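Local coordinates for type III secretion system effector HopBA1 (Pseudomonas syringae pv. aptata, PDB 5T09), which acts as a virulence factor that enhances self-association of the Arabidopsis resistance protein RBA1, whose recognition of it triggers plant cell death, at residues G134-I146 / R162-E176. Residues are numbered along the deposited sequence; the frame is centred on the assembly and turned at random.
Sequences GIYVSGIDRKMAI and RLALNVAWDAAATRE
W169 gives its indole NE1-H to D141 OD1 at 2.9 Å, the carboxylate oxygen lying near the ring plane while the carboxylate itself stands 81° to the ring. The same OD1 takes a weak bond from the backbone N of R142 and a bond from a water whose oxygen lies 3.0 Å from D141 OD1, so three donors share it. That water also donates to R142 O and accepts from R162 NH1; a second one joins D141 OD2 to R162 NH2, which additionally pairs with E83. Two waters thus bridge the D141 carboxylate and the R162 guanidinium, whose charged atoms are not in direct contact.

I140 lies over one indole face, its CG1 4.0 Å from the centroid of the five-membered ring, while H193 stacks on the indole. With CG1 set between backbone N and carbonyl carbon (chi1 65°), CD1 reaches CD2 of W169. I140 O takes a water that bonds weakly to A168 O.

Toward the strand's start, Y136 OH donates to E176 OE1 at 2.6 Å, coming from above the carboxylate plane; E176 OE2 is held by H87. S138 OG bonds H79 and shares a water with G139 O and, weakly, A172 O.

Helix segment 166-176 runs nearly antiparallel (162°) to edge strand 136-141, as in the alpha/beta layering of a parallel-core, EreA/ChaN-like fold.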
loop_
_atom_site.group_PDB
_atom_site.type_symbol
_atom_site.label_atom_id
_atom_site.label_comp_id
_atom_site.label_asym_id
_atom_site.label_seq_id
_atom_site.Cartn_x
_atom_site.Cartn_y
_atom_site.Cartn_z
ATOM N N GLY A 134 5.921 5.201 -15.379
ATOM C CA GLY A 134 4.968 4.532 -16.239
ATOM C C GLY A 134 3.906 3.732 -15.521
ATOM O O GLY A 134 3.205 2.946 -16.169
ATOM N N ILE A 135 3.763 3.902 -14.209
ATOM C CA ILE A 135 2.772 3.179 -13.420
ATOM C C ILE A 135 1.563 4.079 -13.215
ATOM O O ILE A 135 1.700 5.232 -12.787
ATOM C CB ILE A 135 3.356 2.725 -12.069
ATOM C CG1 ILE A 135 4.525 1.760 -12.289
ATOM C CG2 ILE A 135 2.278 2.061 -11.210
ATOM C CD1 ILE A 135 5.286 1.415 -11.026
ATOM N N TYR A 136 0.379 3.549 -13.511
ATOM C CA TYR A 136 -0.868 4.267 -13.265
ATOM C C TYR A 136 -1.174 4.277 -11.770
ATOM O O TYR A 136 -1.322 3.217 -11.152
ATOM C CB TYR A 136 -1.997 3.607 -14.057
ATOM C CG TYR A 136 -3.383 4.152 -13.788
ATOM C CD1 TYR A 136 -3.596 5.507 -13.564
ATOM C CD2 TYR A 136 -4.487 3.307 -13.783
ATOM C CE1 TYR A 136 -4.869 6.000 -13.324
ATOM C CE2 TYR A 136 -5.761 3.791 -13.550
ATOM C CZ TYR A 136 -5.946 5.136 -13.321
ATOM O OH TYR A 136 -7.213 5.616 -13.086
ATOM N N VAL A 137 -1.254 5.473 -11.188
ATOM C CA VAL A 137 -1.526 5.649 -9.765
ATOM C C VAL A 137 -2.975 6.089 -9.610
ATOM O O VAL A 137 -3.387 7.098 -10.191
ATOM C CB VAL A 137 -0.579 6.682 -9.129
ATOM C CG1 VAL A 137 -0.760 6.709 -7.620
ATOM C CG2 VAL A 137 0.874 6.398 -9.495
ATOM N N SER A 138 -3.744 5.354 -8.811
ATOM C CA SER A 138 -5.146 5.680 -8.597
ATOM C C SER A 138 -5.480 5.531 -7.121
ATOM O O SER A 138 -4.709 4.971 -6.336
ATOM C CB SER A 138 -6.066 4.791 -9.444
ATOM O OG SER A 138 -6.062 3.461 -8.954
ATOM N N GLY A 139 -6.652 6.038 -6.752
ATOM C CA GLY A 139 -7.115 6.010 -5.376
ATOM C C GLY A 139 -8.124 4.905 -5.132
ATOM O O GLY A 139 -8.882 4.525 -6.024
ATOM N N ILE A 140 -8.121 4.384 -3.904
ATOM C CA ILE A 140 -9.052 3.337 -3.500
ATOM C C ILE A 140 -9.997 3.781 -2.398
ATOM O O ILE A 140 -10.982 3.074 -2.130
ATOM C CB ILE A 140 -8.306 2.065 -3.042
ATOM C CG1 ILE A 140 -7.507 2.366 -1.767
ATOM C CG2 ILE A 140 -7.421 1.558 -4.161
ATOM C CD1 ILE A 140 -6.701 1.207 -1.232
ATOM N N ASP A 141 -9.734 4.905 -1.744
ATOM C CA ASP A 141 -10.421 5.190 -0.498
ATOM C C ASP A 141 -11.819 5.743 -0.754
ATOM O O ASP A 141 -12.142 6.232 -1.841
ATOM C CB ASP A 141 -9.615 6.174 0.350
ATOM C CG ASP A 141 -9.960 6.088 1.824
ATOM O OD1 ASP A 141 -10.637 5.114 2.224
ATOM O OD2 ASP A 141 -9.545 6.987 2.584
ATOM N N ARG A 142 -12.653 5.651 0.279
ATOM C CA ARG A 142 -14.028 6.118 0.231
ATOM C C ARG A 142 -14.327 6.866 1.518
ATOM O O ARG A 142 -13.875 6.464 2.594
ATOM C CB ARG A 142 -15.003 4.949 0.055
ATOM C CG ARG A 142 -16.464 5.319 0.228
ATOM C CD ARG A 142 -17.340 4.128 -0.074
ATOM N NE ARG A 142 -17.240 3.740 -1.479
ATOM C CZ ARG A 142 -18.226 3.811 -2.371
ATOM N NH1 ARG A 142 -19.434 4.240 -2.027
ATOM N NH2 ARG A 142 -18.002 3.432 -3.620
ATOM N N LYS A 143 -15.097 7.944 1.404
ATOM C CA LYS A 143 -15.353 8.795 2.556
ATOM C C LYS A 143 -16.092 8.023 3.639
ATOM O O LYS A 143 -17.026 7.267 3.361
ATOM C CB LYS A 143 -16.168 10.022 2.149
ATOM C CG LYS A 143 -16.443 10.975 3.309
ATOM C CD LYS A 143 -16.934 12.334 2.829
ATOM C CE LYS A 143 -16.836 13.382 3.931
ATOM N NZ LYS A 143 -17.683 13.060 5.114
HETATM N N MSE A 144 -15.661 8.218 4.881
HETATM C CA MSE A 144 -16.326 7.627 6.034
HETATM C C MSE A 144 -15.888 8.339 7.307
HETATM O O MSE A 144 -14.742 8.217 7.739
HETATM C CB MSE A 144 -16.021 6.135 6.135
HETATM C CG MSE A 144 -16.926 5.399 7.109
HETATM SE SE MSE A 144 -16.185 3.690 7.677
HETATM C CE MSE A 144 -14.671 4.359 8.698
ATOM N N ALA A 145 -16.811 9.083 7.907
ATOM C CA ALA A 145 -16.528 9.833 9.119
ATOM C C ALA A 145 -16.774 8.958 10.341
ATOM O O ALA A 145 -17.831 8.333 10.461
ATOM C CB ALA A 145 -17.399 11.088 9.188
ATOM N N ILE A 146 -15.790 8.913 11.236
ATOM C CA ILE A 146 -15.928 8.259 12.533
ATOM C C ILE A 146 -15.167 9.088 13.556
ATOM O O ILE A 146 -14.087 9.614 13.265
ATOM C CB ILE A 146 -15.410 6.804 12.513
ATOM C CG1 ILE A 146 -16.220 5.945 11.536
ATOM C CG2 ILE A 146 -15.459 6.193 13.913
ATOM C CD1 ILE A 146 -17.677 5.734 11.923
ATOM N N ARG A 162 -13.666 0.676 10.057
ATOM C CA ARG A 162 -12.705 0.958 8.995
ATOM C C ARG A 162 -12.545 -0.236 8.064
ATOM O O ARG A 162 -12.497 -0.076 6.839
ATOM C CB ARG A 162 -11.354 1.344 9.598
ATOM C CG ARG A 162 -11.339 2.684 10.318
ATOM C CD ARG A 162 -11.306 3.840 9.335
ATOM N NE ARG A 162 -10.181 3.747 8.410
ATOM C CZ ARG A 162 -10.099 4.414 7.265
ATOM N NH1 ARG A 162 -11.078 5.229 6.893
ATOM N NH2 ARG A 162 -9.038 4.262 6.486
ATOM N N LEU A 163 -12.456 -1.444 8.626
ATOM C CA LEU A 163 -12.266 -2.631 7.798
ATOM C C LEU A 163 -13.472 -2.932 6.924
ATOM O O LEU A 163 -13.341 -3.688 5.955
ATOM C CB LEU A 163 -11.947 -3.843 8.672
ATOM C CG LEU A 163 -10.450 -4.135 8.800
ATOM C CD1 LEU A 163 -9.697 -2.938 9.369
ATOM C CD2 LEU A 163 -10.219 -5.372 9.654
ATOM N N ALA A 164 -14.637 -2.358 7.227
ATOM C CA ALA A 164 -15.791 -2.544 6.355
ATOM C C ALA A 164 -15.555 -1.954 4.972
ATOM O O ALA A 164 -16.262 -2.318 4.025
ATOM C CB ALA A 164 -17.038 -1.915 6.982
ATOM N N LEU A 165 -14.576 -1.061 4.834
ATOM C CA LEU A 165 -14.281 -0.433 3.553
ATOM C C LEU A 165 -13.461 -1.319 2.628
ATOM O O LEU A 165 -13.290 -0.961 1.460
ATOM C CB LEU A 165 -13.525 0.879 3.775
ATOM C CG LEU A 165 -14.238 1.965 4.577
ATOM C CD1 LEU A 165 -13.310 3.152 4.776
ATOM C CD2 LEU A 165 -15.524 2.397 3.887
ATOM N N ASN A 166 -12.944 -2.449 3.117
ATOM C CA ASN A 166 -12.100 -3.301 2.285
ATOM C C ASN A 166 -12.800 -3.672 0.986
ATOM O O ASN A 166 -12.184 -3.672 -0.085
ATOM C CB ASN A 166 -11.705 -4.561 3.056
ATOM C CG ASN A 166 -10.545 -4.329 3.995
ATOM O OD1 ASN A 166 -10.200 -3.188 4.304
ATOM N ND2 ASN A 166 -9.925 -5.414 4.447
ATOM N N VAL A 167 -14.092 -3.990 1.062
ATOM C CA VAL A 167 -14.826 -4.393 -0.131
ATOM C C VAL A 167 -14.836 -3.272 -1.159
ATOM O O VAL A 167 -14.793 -3.529 -2.369
ATOM C CB VAL A 167 -16.253 -4.835 0.256
ATOM C CG1 VAL A 167 -17.082 -3.656 0.751
ATOM C CG2 VAL A 167 -16.926 -5.509 -0.908
ATOM N N ALA A 168 -14.873 -2.016 -0.705
ATOM C CA ALA A 168 -14.907 -0.887 -1.626
ATOM C C ALA A 168 -13.510 -0.528 -2.117
ATOM O O ALA A 168 -13.332 -0.177 -3.289
ATOM C CB ALA A 168 -15.559 0.319 -0.952
ATOM N N TRP A 169 -12.515 -0.588 -1.232
ATOM C CA TRP A 169 -11.128 -0.462 -1.664
ATOM C C TRP A 169 -10.824 -1.441 -2.790
ATOM O O TRP A 169 -10.178 -1.088 -3.784
ATOM C CB TRP A 169 -10.187 -0.736 -0.496
ATOM C CG TRP A 169 -10.000 0.377 0.486
ATOM C CD1 TRP A 169 -10.748 1.511 0.616
ATOM C CD2 TRP A 169 -8.980 0.449 1.480
ATOM N NE1 TRP A 169 -10.250 2.288 1.638
ATOM C CE2 TRP A 169 -9.165 1.655 2.186
ATOM C CE3 TRP A 169 -7.928 -0.394 1.847
ATOM C CZ2 TRP A 169 -8.335 2.036 3.236
ATOM C CZ3 TRP A 169 -7.111 -0.019 2.885
ATOM C CH2 TRP A 169 -7.312 1.191 3.568
ATOM N N ASP A 170 -11.274 -2.686 -2.634
ATOM C CA ASP A 170 -10.995 -3.721 -3.624
ATOM C C ASP A 170 -11.707 -3.432 -4.939
ATOM O O ASP A 170 -11.129 -3.609 -6.018
ATOM C CB ASP A 170 -11.406 -5.082 -3.059
ATOM C CG ASP A 170 -11.184 -6.217 -4.035
ATOM O OD1 ASP A 170 -10.022 -6.647 -4.201
ATOM O OD2 ASP A 170 -12.175 -6.690 -4.624
ATOM N N ALA A 171 -12.955 -2.964 -4.871
ATOM C CA ALA A 171 -13.691 -2.657 -6.091
ATOM C C ALA A 171 -13.019 -1.533 -6.869
ATOM O O ALA A 171 -12.949 -1.579 -8.104
ATOM C CB ALA A 171 -15.137 -2.286 -5.753
ATOM N N ALA A 172 -12.519 -0.514 -6.164
ATOM C CA ALA A 172 -11.856 0.600 -6.834
ATOM C C ALA A 172 -10.514 0.176 -7.419
ATOM O O ALA A 172 -10.153 0.593 -8.524
ATOM C CB ALA A 172 -11.665 1.758 -5.857
ATOM N N ALA A 173 -9.751 -0.636 -6.683
ATOM C CA ALA A 173 -8.462 -1.096 -7.190
ATOM C C ALA A 173 -8.644 -1.998 -8.401
ATOM O O ALA A 173 -7.858 -1.938 -9.354
ATOM C CB ALA A 173 -7.695 -1.825 -6.088
ATOM N N THR A 174 -9.677 -2.841 -8.377
ATOM C CA THR A 174 -9.982 -3.691 -9.522
ATOM C C THR A 174 -10.359 -2.855 -10.737
ATOM O O THR A 174 -9.808 -3.037 -11.828
ATOM C CB THR A 174 -11.121 -4.648 -9.171
ATOM O OG1 THR A 174 -10.722 -5.493 -8.086
ATOM C CG2 THR A 174 -11.492 -5.501 -10.369
ATOM N N ARG A 175 -11.314 -1.939 -10.565
ATOM C CA ARG A 175 -11.782 -1.116 -11.674
ATOM C C ARG A 175 -10.620 -0.433 -12.387
ATOM O O ARG A 175 -10.534 -0.449 -13.619
ATOM C CB ARG A 175 -12.776 -0.074 -11.157
ATOM C CG ARG A 175 -13.363 0.829 -12.240
ATOM C CD ARG A 175 -13.936 2.104 -11.636
ATOM N NE ARG A 175 -15.224 1.880 -10.981
ATOM C CZ ARG A 175 -16.409 2.193 -11.501
ATOM N NH1 ARG A 175 -16.501 2.759 -12.698
ATOM N NH2 ARG A 175 -17.515 1.942 -10.816
ATOM N N GLU A 176 -9.717 0.183 -11.623
ATOM C CA GLU A 176 -8.657 0.974 -12.235
ATOM C C GLU A 176 -7.556 0.104 -12.828
ATOM O O GLU A 176 -6.954 0.485 -13.838
ATOM C CB GLU A 176 -8.081 1.952 -11.206
ATOM C CG GLU A 176 -9.081 3.009 -10.743
ATOM C CD GLU A 176 -9.855 3.625 -11.898
ATOM O OE1 GLU A 176 -9.238 3.913 -12.947
ATOM O OE2 GLU A 176 -11.086 3.797 -11.766
HETATM O O HOH W 1 -8.171 2.545 -7.589
HETATM O O HOH W 2 -13.614 2.924 -2.613
HETATM O O HOH W 3 -8.332 6.143 4.815
HETATM O O HOH W 4 -12.070 6.362 4.574
#